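Long-range contacts in tryptophan--tRNA ligase (Pyrococcus horikoshii, PDB 3JXE), which joins L-tryptophan to its cognate tRNA at the expense of ATP, by way of a tryptophanyl-adenylate intermediate: residues B[86-91]-B[261-266]; B[214-219]-B[241-246]; B[270-275]-B[342-347]. All coordinates share one frame; numbering follows the deposited sequence.

Interaction 1. Residues B[86-91]-B[261-266]; sequences MHIGHI and TAIYLT. With TYM (tryptophanyl-5'AMP), chain E; SO4 (sulfate ion), chain F.
Two backbone hydrogen bonds tie Met86 and Ile88 to Leu265 and Ile263, one on each side of a single bridge between His87 and Tyr264. Leu265 N gives a nearly straight bond to Met86 O (2.9 Å, 169°), and Ile88 N reaches Ile263 O, also at 2.9 Å, at a more bent 136°. The apolar contacts centre on Leu265: its CD1 meets Ile91 CD1 at 3.7 Å and also touches Met86 CB, while its CD2 lies against Ile88 CG1. Ile88 CD1 lies beside Ile263 CG2, the two side chains heading in a common direction. The polar set belongs to the HIGH signature. His87 CG sits between the backbone N and the carbonyl carbon (chi1 60°), which folds the ring back so that ND1 accepts a weak capping bond from Gly89 N; His87 N donates to His90 ND1 (3.2 Å), completing a capping box. His87 NE2 donates to sulfate O2 at 2.8 Å; His90 NE2 reaches sulfate O3 at 3.0 Å and, weakly, O2. A leucine in place of His90 would probably leave His87 N without its acceptor and the sulfate more loosely held. Paired imidazole donors on one anion, beside the adenylate, are consistent with HIGH histidines handling ATP phosphates in class I synthetases.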
loop_
_atom_site.group_PDB
_atom_site.type_symbol
_atom_site.label_atom_id
_atom_site.label_comp_id
_atom_site.label_asym_id
_atom_site.label_seq_id
_atom_site.Cartn_x
_atom_site.Cartn_y
_atom_site.Cartn_z
ATOM N N MET B 86 17.053 2.283 -18.942
ATOM C CA MET B 86 16.253 3.330 -19.570
ATOM C C MET B 86 16.735 3.595 -20.990
ATOM O O MET B 86 17.943 3.636 -21.245
ATOM C CB MET B 86 16.316 4.622 -18.754
ATOM C CG MET B 86 15.499 4.597 -17.477
ATOM S SD MET B 86 15.621 6.113 -16.508
ATOM C CE MET B 86 14.700 7.269 -17.519
ATOM N N HIS B 87 15.789 3.761 -21.911
ATOM C CA HIS B 87 16.122 4.172 -23.273
ATOM C C HIS B 87 15.806 5.652 -23.504
ATOM O O HIS B 87 15.359 6.347 -22.589
ATOM C CB HIS B 87 15.459 3.268 -24.325
ATOM C CG HIS B 87 13.964 3.242 -24.267
ATOM N ND1 HIS B 87 13.188 4.363 -24.472
ATOM C CD2 HIS B 87 13.099 2.220 -24.063
ATOM C CE1 HIS B 87 11.912 4.037 -24.374
ATOM N NE2 HIS B 87 11.831 2.742 -24.129
ATOM N N ILE B 88 16.044 6.121 -24.726
ATOM C CA ILE B 88 15.924 7.543 -25.056
ATOM C C ILE B 88 14.510 8.115 -24.960
ATOM O O ILE B 88 14.332 9.298 -24.657
ATOM C CB ILE B 88 16.630 7.871 -26.404
ATOM C CG1 ILE B 88 17.917 8.647 -26.119
ATOM C CG2 ILE B 88 15.726 8.661 -27.357
ATOM C CD1 ILE B 88 19.000 8.440 -27.142
ATOM N N GLY B 89 13.510 7.266 -25.199
ATOM C CA GLY B 89 12.107 7.643 -25.035
ATOM C C GLY B 89 11.757 7.983 -23.596
ATOM O O GLY B 89 11.049 8.957 -23.338
ATOM N N HIS B 90 12.274 7.182 -22.665
ATOM C CA HIS B 90 12.028 7.366 -21.232
ATOM C C HIS B 90 12.546 8.697 -20.678
ATOM O O HIS B 90 12.010 9.204 -19.693
ATOM C CB HIS B 90 12.644 6.220 -20.419
ATOM C CG HIS B 90 12.060 4.873 -20.713
ATOM N ND1 HIS B 90 12.831 3.734 -20.801
ATOM C CD2 HIS B 90 10.782 4.479 -20.933
ATOM C CE1 HIS B 90 12.054 2.698 -21.061
ATOM N NE2 HIS B 90 10.807 3.123 -21.149
ATOM N N ILE B 91 13.579 9.253 -21.307
ATOM C CA ILE B 91 14.265 10.429 -20.765
ATOM C C ILE B 91 13.680 11.776 -21.216
ATOM O O ILE B 91 13.890 12.794 -20.552
ATOM C CB ILE B 91 15.808 10.369 -21.018
ATOM C CG1 ILE B 91 16.581 11.111 -19.921
ATOM C CG2 ILE B 91 16.173 10.889 -22.412
ATOM C CD1 ILE B 91 16.516 10.454 -18.557
ATOM N N THR B 261 16.305 -2.429 -31.389
ATOM C CA THR B 261 15.694 -1.256 -32.022
ATOM C C THR B 261 15.566 -0.078 -31.051
ATOM O O THR B 261 14.917 0.929 -31.355
ATOM C CB THR B 261 14.310 -1.588 -32.629
ATOM O OG1 THR B 261 13.461 -2.155 -31.621
ATOM C CG2 THR B 261 14.448 -2.565 -33.791
ATOM N N ALA B 262 16.197 -0.212 -29.888
ATOM C CA ALA B 262 16.159 0.818 -28.858
ATOM C C ALA B 262 17.550 1.367 -28.558
ATOM O O ALA B 262 18.522 0.614 -28.470
ATOM C CB ALA B 262 15.525 0.266 -27.589
ATOM N N ILE B 263 17.636 2.687 -28.407
ATOM C CA ILE B 263 18.870 3.332 -27.978
ATOM C C ILE B 263 18.804 3.585 -26.477
ATOM O O ILE B 263 18.116 4.501 -26.017
ATOM C CB ILE B 263 19.143 4.664 -28.736
ATOM C CG1 ILE B 263 19.086 4.466 -30.258
ATOM C CG2 ILE B 263 20.475 5.274 -28.300
ATOM C CD1 ILE B 263 20.125 3.505 -30.844
ATOM N N TYR B 264 19.512 2.754 -25.720
ATOM C CA TYR B 264 19.582 2.896 -24.272
ATOM C C TYR B 264 20.504 4.044 -23.884
ATOM O O TYR B 264 21.487 4.321 -24.575
ATOM C CB TYR B 264 20.060 1.594 -23.629
ATOM C CG TYR B 264 19.094 0.445 -23.792
ATOM C CD1 TYR B 264 19.233 -0.465 -24.841
ATOM C CD2 TYR B 264 18.040 0.266 -22.899
ATOM C CE1 TYR B 264 18.344 -1.526 -24.994
ATOM C CE2 TYR B 264 17.147 -0.789 -23.043
ATOM C CZ TYR B 264 17.304 -1.680 -24.091
ATOM O OH TYR B 264 16.420 -2.723 -24.231
ATOM N N LEU B 265 20.180 4.707 -22.775
ATOM C CA LEU B 265 20.995 5.806 -22.255
ATOM C C LEU B 265 22.384 5.329 -21.835
ATOM O O LEU B 265 23.300 6.131 -21.642
ATOM C CB LEU B 265 20.295 6.481 -21.073
ATOM C CG LEU B 265 18.917 7.101 -21.317
ATOM C CD1 LEU B 265 18.346 7.600 -20.007
ATOM C CD2 LEU B 265 18.968 8.223 -22.349
ATOM N N THR B 266 22.523 4.014 -21.714
ATOM C CA THR B 266 23.752 3.388 -21.260
ATOM C C THR B 266 24.564 2.778 -22.419
ATOM O O THR B 266 25.671 2.279 -22.211
ATOM C CB THR B 266 23.446 2.335 -20.162
ATOM O OG1 THR B 266 24.635 2.061 -19.412
ATOM C CG2 THR B 266 22.891 1.030 -20.760
HETATM P P TYM E . 7.750 4.110 -17.764
HETATM O O1P TYM E . 8.847 3.764 -16.832
HETATM O O2P TYM E . 7.201 3.073 -18.664
HETATM O "O5'" TYM E . 8.218 5.345 -18.685
HETATM C "C5'" TYM E . 8.755 6.523 -18.073
HETATM C "C4'" TYM E . 8.404 7.778 -18.882
HETATM O "O4'" TYM E . 8.768 7.572 -20.276
HETATM C "C1'" TYM E . 7.592 7.807 -21.105
HETATM N N9 TYM E . 7.773 6.905 -22.286
HETATM C C4 TYM E . 8.043 7.299 -23.530
HETATM N N3 TYM E . 8.205 8.506 -24.105
HETATM C C2 TYM E . 8.468 8.615 -25.403
HETATM N N1 TYM E . 8.582 7.545 -26.176
HETATM C C6 TYM E . 8.435 6.309 -25.667
HETATM N N6 TYM E . 8.554 5.246 -26.456
HETATM C C5 TYM E . 8.157 6.160 -24.310
HETATM N N7 TYM E . 7.958 5.113 -23.516
HETATM C C8 TYM E . 7.730 5.569 -22.282
HETATM C "C2'" TYM E . 6.408 7.510 -20.188
HETATM O "O2'" TYM E . 5.269 8.261 -20.600
HETATM C "C3'" TYM E . 6.900 8.052 -18.851
HETATM O "O3'" TYM E . 6.703 9.475 -18.796
HETATM N NH3 TYM E . 4.235 3.642 -14.304
HETATM C CA TYM E . 5.145 4.624 -14.907
HETATM C CB TYM E . 6.000 5.271 -13.816
HETATM C CG TYM E . 5.365 6.590 -13.277
HETATM C CD2 TYM E . 5.124 7.773 -13.968
HETATM C CE2 TYM E . 4.543 8.683 -13.075
HETATM C CE3 TYM E . 5.353 8.151 -15.289
HETATM C CD1 TYM E . 4.938 6.809 -12.013
HETATM N NE1 TYM E . 4.423 8.112 -11.879
HETATM C CZ2 TYM E . 4.200 9.958 -13.507
HETATM C CZ3 TYM E . 5.003 9.431 -15.719
HETATM C CH2 TYM E . 4.426 10.336 -14.828
HETATM C C TYM E . 6.066 3.935 -15.920
HETATM O O TYM E . 6.334 2.736 -15.807
HETATM O OPP TYM E . 6.532 4.763 -16.912
HETATM S S SO4 F . 9.392 0.185 -22.281
HETATM O O1 SO4 F . 8.246 -0.573 -22.775
HETATM O O2 SO4 F . 9.654 1.311 -23.171
HETATM O O3 SO4 F . 9.122 0.693 -20.939
HETATM O O4 SO4 F . 10.558 -0.688 -22.226
#

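Interaction 2. Residues B[214-219]-B[241-246]; sequences AIDQDP and SKFVPS. With TYM (tryptophanyl-5'AMP), chain E.
Phe243, Ala214 and Ser241 carry most of this contact. The Phe243 ring brings its CZ end to the opposite segment: Asp216 CB lies at the ring edge, in its plane, 3.5 Å from Phe243 CZ, and Ile215 CG2 comes obliquely to the same carbon at 3.8 Å. The Asp216 carboxylate stands almost upright to the ring, the planes 80° apart. Ala214 CB touches Phe243 CE2 at 3.9 Å and sits against Ser241 OG. Placed between its own backbone N and carbonyl carbon (chi1 80°), that hydroxyl leans over Ala214 and donates to Lys242 O on a lone pair. Ser241 O accepts from Ile215 N (3.1 Å), continuing the parallel pairing of strands 209-214 and 237-241. Both segments also hold the adenylate. Its ribose O2' receives a bond from Ala214 N and gives one to Asp216 OD2 (2.9 Å), so two bonds grip one hydroxyl. Val244 N donates almost linearly to adenine N1 (2.8 Å, 178°), and Val244 O weakly accepts from N6. Ribose and adenine held at the ends of two neighbouring parallel strands and in the loops that follow them fit the Rossmann-fold nucleotide site of class I aminoacyl-tRNA synthetases.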
loop_
_atom_site.group_PDB
_atom_site.type_symbol
_atom_site.label_atom_id
_atom_site.label_comp_id
_atom_site.label_asym_id
_atom_site.label_seq_id
_atom_site.Cartn_x
_atom_site.Cartn_y
_atom_site.Cartn_z
ATOM N N ALA B 214 4.425 10.925 -21.356
ATOM C CA ALA B 214 3.839 10.524 -22.633
ATOM C C ALA B 214 2.373 10.150 -22.443
ATOM O O ALA B 214 1.933 9.849 -21.328
ATOM C CB ALA B 214 4.624 9.378 -23.271
ATOM N N ILE B 215 1.628 10.166 -23.545
ATOM C CA ILE B 215 0.179 9.979 -23.536
ATOM C C ILE B 215 -0.276 8.652 -22.895
ATOM O O ILE B 215 -1.415 8.541 -22.441
ATOM C CB ILE B 215 -0.397 10.164 -24.983
ATOM C CG1 ILE B 215 -1.646 11.072 -25.005
ATOM C CG2 ILE B 215 -0.537 8.822 -25.724
ATOM C CD1 ILE B 215 -2.851 10.608 -24.205
ATOM N N ASP B 216 0.619 7.668 -22.836
ATOM C CA ASP B 216 0.284 6.340 -22.309
ATOM C C ASP B 216 -0.033 6.324 -20.810
ATOM O O ASP B 216 -0.718 5.423 -20.325
ATOM C CB ASP B 216 1.398 5.332 -22.624
ATOM C CG ASP B 216 2.702 5.649 -21.907
ATOM O OD1 ASP B 216 3.382 4.697 -21.475
ATOM O OD2 ASP B 216 3.051 6.842 -21.771
ATOM N N GLN B 217 0.466 7.322 -20.086
ATOM C CA GLN B 217 0.303 7.386 -18.633
ATOM C C GLN B 217 -0.982 8.092 -18.204
ATOM O O GLN B 217 -1.292 8.158 -17.011
ATOM C CB GLN B 217 1.519 8.063 -17.990
ATOM C CG GLN B 217 2.808 7.260 -18.094
ATOM C CD GLN B 217 2.685 5.880 -17.479
ATOM O OE1 GLN B 217 2.358 5.739 -16.301
ATOM N NE2 GLN B 217 2.943 4.853 -18.279
ATOM N N ASP B 218 -1.730 8.590 -19.187
ATOM C CA ASP B 218 -2.916 9.421 -18.951
ATOM C C ASP B 218 -4.075 8.785 -18.157
ATOM O O ASP B 218 -4.699 9.478 -17.346
ATOM C CB ASP B 218 -3.429 10.004 -20.271
ATOM C CG ASP B 218 -4.513 11.037 -20.064
ATOM O OD1 ASP B 218 -4.216 12.116 -19.505
ATOM O OD2 ASP B 218 -5.666 10.766 -20.458
ATOM N N PRO B 219 -4.385 7.488 -18.394
ATOM C CA PRO B 219 -5.448 6.832 -17.621
ATOM C C PRO B 219 -5.440 7.125 -16.114
ATOM O O PRO B 219 -6.509 7.302 -15.527
ATOM C CB PRO B 219 -5.194 5.349 -17.886
ATOM C CG PRO B 219 -4.675 5.330 -19.267
ATOM C CD PRO B 219 -3.815 6.562 -19.394
ATOM N N SER B 241 3.238 13.896 -24.233
ATOM C CA SER B 241 4.115 13.798 -25.393
ATOM C C SER B 241 3.697 12.633 -26.279
ATOM O O SER B 241 2.968 11.738 -25.845
ATOM C CB SER B 241 5.575 13.631 -24.962
ATOM O OG SER B 241 5.861 12.291 -24.598
ATOM N N LYS B 242 4.163 12.655 -27.525
ATOM C CA LYS B 242 4.029 11.511 -28.418
ATOM C C LYS B 242 5.037 10.440 -28.009
ATOM O O LYS B 242 5.739 10.585 -27.004
ATOM C CB LYS B 242 4.256 11.930 -29.874
ATOM C CG LYS B 242 3.167 12.814 -30.459
ATOM C CD LYS B 242 3.508 13.240 -31.878
ATOM C CE LYS B 242 2.511 14.267 -32.397
ATOM N NZ LYS B 242 2.858 14.726 -33.772
ATOM N N PHE B 243 5.103 9.360 -28.780
ATOM C CA PHE B 243 6.084 8.313 -28.531
ATOM C C PHE B 243 7.276 8.436 -29.467
ATOM O O PHE B 243 7.139 8.875 -30.611
ATOM C CB PHE B 243 5.454 6.926 -28.679
ATOM C CG PHE B 243 4.321 6.666 -27.731
ATOM C CD1 PHE B 243 3.040 6.424 -28.214
ATOM C CD2 PHE B 243 4.531 6.663 -26.355
ATOM C CE1 PHE B 243 1.984 6.180 -27.343
ATOM C CE2 PHE B 243 3.481 6.424 -25.477
ATOM C CZ PHE B 243 2.206 6.183 -25.973
ATOM N N VAL B 244 8.446 8.053 -28.968
ATOM C CA VAL B 244 9.627 7.906 -29.806
ATOM C C VAL B 244 9.551 6.526 -30.457
ATOM O O VAL B 244 9.501 5.513 -29.755
ATOM C CB VAL B 244 10.933 8.041 -28.991
ATOM C CG1 VAL B 244 12.147 8.037 -29.911
ATOM C CG2 VAL B 244 10.913 9.306 -28.155
ATOM N N PRO B 245 9.521 6.481 -31.802
ATOM C CA PRO B 245 9.406 5.202 -32.506
ATOM C C PRO B 245 10.709 4.404 -32.469
ATOM O O PRO B 245 11.779 4.981 -32.264
ATOM C CB PRO B 245 9.078 5.624 -33.940
ATOM C CG PRO B 245 9.690 6.970 -34.084
ATOM C CD PRO B 245 9.592 7.622 -32.735
ATOM N N SER B 246 10.611 3.090 -32.657
ATOM C CA SER B 246 11.794 2.239 -32.742
ATOM C C SER B 246 12.457 2.398 -34.109
ATOM O O SER B 246 11.860 2.958 -35.032
ATOM C CB SER B 246 11.434 0.775 -32.471
ATOM O OG SER B 246 10.684 0.214 -33.535
HETATM P P TYM E . 7.750 4.110 -17.764
HETATM O O1P TYM E . 8.847 3.764 -16.832
HETATM O O2P TYM E . 7.201 3.073 -18.664
HETATM O "O5'" TYM E . 8.218 5.345 -18.685
HETATM C "C5'" TYM E . 8.755 6.523 -18.073
HETATM C "C4'" TYM E . 8.404 7.778 -18.882
HETATM O "O4'" TYM E . 8.768 7.572 -20.276
HETATM C "C1'" TYM E . 7.592 7.807 -21.105
HETATM N N9 TYM E . 7.773 6.905 -22.286
HETATM C C4 TYM E . 8.043 7.299 -23.530
HETATM N N3 TYM E . 8.205 8.506 -24.105
HETATM C C2 TYM E . 8.468 8.615 -25.403
HETATM N N1 TYM E . 8.582 7.545 -26.176
HETATM C C6 TYM E . 8.435 6.309 -25.667
HETATM N N6 TYM E . 8.554 5.246 -26.456
HETATM C C5 TYM E . 8.157 6.160 -24.310
HETATM N N7 TYM E . 7.958 5.113 -23.516
HETATM C C8 TYM E . 7.730 5.569 -22.282
HETATM C "C2'" TYM E . 6.408 7.510 -20.188
HETATM O "O2'" TYM E . 5.269 8.261 -20.600
HETATM C "C3'" TYM E . 6.900 8.052 -18.851
HETATM O "O3'" TYM E . 6.703 9.475 -18.796
HETATM N NH3 TYM E . 4.235 3.642 -14.304
HETATM C CA TYM E . 5.145 4.624 -14.907
HETATM C CB TYM E . 6.000 5.271 -13.816
HETATM C CG TYM E . 5.365 6.590 -13.277
HETATM C CD2 TYM E . 5.124 7.773 -13.968
HETATM C CE2 TYM E . 4.543 8.683 -13.075
HETATM C CE3 TYM E . 5.353 8.151 -15.289
HETATM C CD1 TYM E . 4.938 6.809 -12.013
HETATM N NE1 TYM E . 4.423 8.112 -11.879
HETATM C CZ2 TYM E . 4.200 9.958 -13.507
HETATM C CZ3 TYM E . 5.003 9.431 -15.719
HETATM C CH2 TYM E . 4.426 10.336 -14.828
HETATM C C TYM E . 6.066 3.935 -15.920
HETATM O O TYM E . 6.334 2.736 -15.807
HETATM O OPP TYM E . 6.532 4.763 -16.912
#

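Interaction 3. Residues B[270-275]-B[342-347]; sequences EDVEKK and KIQEFL
Val272 fits between Ile343 and Leu347, which stand one turn apart on the facing helix. Its two methyls divide the work: Val272 CG1 meets Ile343 CG2 at 3.8 Å, and Val272 CG2 meets Leu347 CD1 at 3.7 Å while also touching Ile343 CG2. With CG1 anti to the backbone N (chi1 175°), the valine presents both branches to that pair. At the more exposed border a polar contact joins in: Gln344 NE2 donates to Glu273 OE1 (2.8 Å) in a fairly straight bond. The acceptor is met on the anti side of the carboxylate, well out of its plane, yet lies in the plane of the amide; the two flat groups are turned 69° apart. Both side chains stretch out straight and meet at about a right angle. Gln344 NE2 also bonds to Pro269 O near the start of the opposing helix, a second bond that probably helps fix the rotation of the amide. The short axes run nearly antiparallel, at 156°, and approach to 10.0 Å. Segment 270-275 of helix 269-277 packs against segment 342-347 of the long helix 332-367, whose Ile340 also touches Val272 and Glu273; helix 301-311 packs on Ile343 through Trp306 and Phe311, and Ile263 from the preceding loop touches the same isoleucine.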
loop_
_atom_site.group_PDB
_atom_site.type_symbol
_atom_site.label_atom_id
_atom_site.label_comp_id
_atom_site.label_asym_id
_atom_site.label_seq_id
_atom_site.Cartn_x
_atom_site.Cartn_y
_atom_site.Cartn_z
ATOM N N GLU B 270 29.854 2.312 -30.081
ATOM C CA GLU B 270 29.807 1.195 -31.033
ATOM C C GLU B 270 28.455 0.471 -31.050
ATOM O O GLU B 270 28.068 -0.094 -32.076
ATOM C CB GLU B 270 30.963 0.202 -30.814
ATOM C CG GLU B 270 31.439 0.039 -29.374
ATOM C CD GLU B 270 32.431 1.112 -28.955
ATOM O OE1 GLU B 270 32.349 1.573 -27.795
ATOM O OE2 GLU B 270 33.285 1.500 -29.783
ATOM N N ASP B 271 27.745 0.495 -29.920
ATOM C CA ASP B 271 26.385 -0.044 -29.843
ATOM C C ASP B 271 25.423 0.754 -30.715
ATOM O O ASP B 271 24.590 0.177 -31.411
ATOM C CB ASP B 271 25.881 -0.074 -28.397
ATOM C CG ASP B 271 26.444 -1.238 -27.601
ATOM O OD1 ASP B 271 26.709 -2.306 -28.195
ATOM O OD2 ASP B 271 26.612 -1.085 -26.372
ATOM N N VAL B 272 25.551 2.080 -30.675
ATOM C CA VAL B 272 24.761 2.969 -31.528
ATOM C C VAL B 272 25.056 2.681 -32.998
ATOM O O VAL B 272 24.132 2.499 -33.796
ATOM C CB VAL B 272 25.037 4.462 -31.217
ATOM C CG1 VAL B 272 24.290 5.368 -32.188
ATOM C CG2 VAL B 272 24.648 4.792 -29.787
ATOM N N GLU B 273 26.344 2.627 -33.335
ATOM C CA GLU B 273 26.800 2.356 -34.701
ATOM C C GLU B 273 26.224 1.052 -35.252
ATOM O O GLU B 273 25.571 1.058 -36.295
ATOM C CB GLU B 273 28.332 2.352 -34.774
ATOM C CG GLU B 273 28.954 3.749 -34.781
ATOM C CD GLU B 273 30.437 3.762 -34.428
ATOM O OE1 GLU B 273 30.931 4.827 -33.998
ATOM O OE2 GLU B 273 31.113 2.720 -34.577
ATOM N N LYS B 274 26.442 -0.048 -34.534
ATOM C CA LYS B 274 25.942 -1.364 -34.939
ATOM C C LYS B 274 24.424 -1.398 -35.125
ATOM O O LYS B 274 23.936 -1.986 -36.086
ATOM C CB LYS B 274 26.376 -2.444 -33.943
ATOM C CG LYS B 274 27.835 -2.869 -34.069
ATOM C CD LYS B 274 28.210 -3.932 -33.039
ATOM C CE LYS B 274 28.465 -3.323 -31.667
ATOM N NZ LYS B 274 28.950 -4.328 -30.684
ATOM N N LYS B 275 23.689 -0.764 -34.212
ATOM C CA LYS B 275 22.222 -0.752 -34.266
ATOM C C LYS B 275 21.670 0.001 -35.477
ATOM O O LYS B 275 20.683 -0.427 -36.081
ATOM C CB LYS B 275 21.631 -0.186 -32.972
ATOM C CG LYS B 275 21.597 -1.183 -31.829
ATOM C CD LYS B 275 21.106 -0.547 -30.540
ATOM C CE LYS B 275 21.291 -1.496 -29.367
ATOM N NZ LYS B 275 20.791 -0.928 -28.087
ATOM N N LYS B 342 25.070 12.504 -33.697
ATOM C CA LYS B 342 24.239 13.272 -32.767
ATOM C C LYS B 342 23.771 12.440 -31.570
ATOM O O LYS B 342 23.683 12.953 -30.451
ATOM C CB LYS B 342 23.047 13.906 -33.490
ATOM C CG LYS B 342 23.446 14.861 -34.609
ATOM C CD LYS B 342 22.615 16.137 -34.601
ATOM C CE LYS B 342 23.076 17.113 -33.517
ATOM N NZ LYS B 342 24.501 17.534 -33.694
ATOM N N ILE B 343 23.476 11.163 -31.808
ATOM C CA ILE B 343 23.158 10.227 -30.729
ATOM C C ILE B 343 24.383 10.015 -29.836
ATOM O O ILE B 343 24.263 9.964 -28.610
ATOM C CB ILE B 343 22.639 8.863 -31.261
ATOM C CG1 ILE B 343 21.356 9.051 -32.079
ATOM C CG2 ILE B 343 22.391 7.893 -30.108
ATOM C CD1 ILE B 343 20.842 7.783 -32.747
ATOM N N GLN B 344 25.557 9.906 -30.458
ATOM C CA GLN B 344 26.810 9.694 -29.733
ATOM C C GLN B 344 27.230 10.911 -28.914
ATOM O O GLN B 344 27.758 10.760 -27.813
ATOM C CB GLN B 344 27.930 9.280 -30.688
ATOM C CG GLN B 344 27.867 7.817 -31.109
ATOM C CD GLN B 344 28.852 7.473 -32.211
ATOM O OE1 GLN B 344 29.266 8.334 -32.986
ATOM N NE2 GLN B 344 29.222 6.201 -32.293
ATOM N N GLU B 345 26.994 12.107 -29.456
ATOM C CA GLU B 345 27.272 13.354 -28.739
ATOM C C GLU B 345 26.466 13.431 -27.448
ATOM O O GLU B 345 27.016 13.723 -26.383
ATOM C CB GLU B 345 26.965 14.574 -29.614
ATOM C CG GLU B 345 28.086 14.983 -30.561
ATOM C CD GLU B 345 27.618 15.947 -31.644
ATOM O OE1 GLU B 345 26.809 16.855 -31.337
ATOM O OE2 GLU B 345 28.061 15.798 -32.805
ATOM N N PHE B 346 25.165 13.157 -27.558
ATOM C CA PHE B 346 24.260 13.167 -26.412
ATOM C C PHE B 346 24.633 12.113 -25.371
ATOM O O PHE B 346 24.702 12.416 -24.178
ATOM C CB PHE B 346 22.806 12.977 -26.862
ATOM C CG PHE B 346 21.865 12.646 -25.737
ATOM C CD1 PHE B 346 21.434 11.338 -25.536
ATOM C CD2 PHE B 346 21.426 13.638 -24.866
ATOM C CE1 PHE B 346 20.571 11.023 -24.488
ATOM C CE2 PHE B 346 20.564 13.333 -23.817
ATOM C CZ PHE B 346 20.136 12.024 -23.628
ATOM N N LEU B 347 24.867 10.884 -25.828
ATOM C CA LEU B 347 25.170 9.767 -24.935
ATOM C C LEU B 347 26.526 9.898 -24.251
ATOM O O LEU B 347 26.677 9.498 -23.097
ATOM C CB LEU B 347 25.058 8.426 -25.667
ATOM C CG LEU B 347 23.655 7.921 -26.020
ATOM C CD1 LEU B 347 23.735 6.549 -26.657
ATOM C CD2 LEU B 347 22.743 7.882 -24.803
#

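Interactions 1 and 2 share the adenylate: one supplies the HIGH segment beside the adenine and ribose, the other the strand ends and following loops that bind ribose O2' and adenine N1. Their centres are 14 Å apart, and they meet where Gly89 CA packs on Val244 CG2 at 3.7 Å. Interaction 3 lies farther out, the side chain of Ile343 being about 14 Å from the bound TYM (tryptophanyl-5'AMP). It joins interaction 1, 11 Å away between centres, through Ile263 CG2, which rests on Ile343 CG2 at 3.7 Å, and through Lys275 NZ, which bonds to Ala262 O. Segment 261-266 touches both the helix pair and the HIGH segment 86-91. Interactions 2 and 3 do not touch, their nearest atoms being about 9 Å apart.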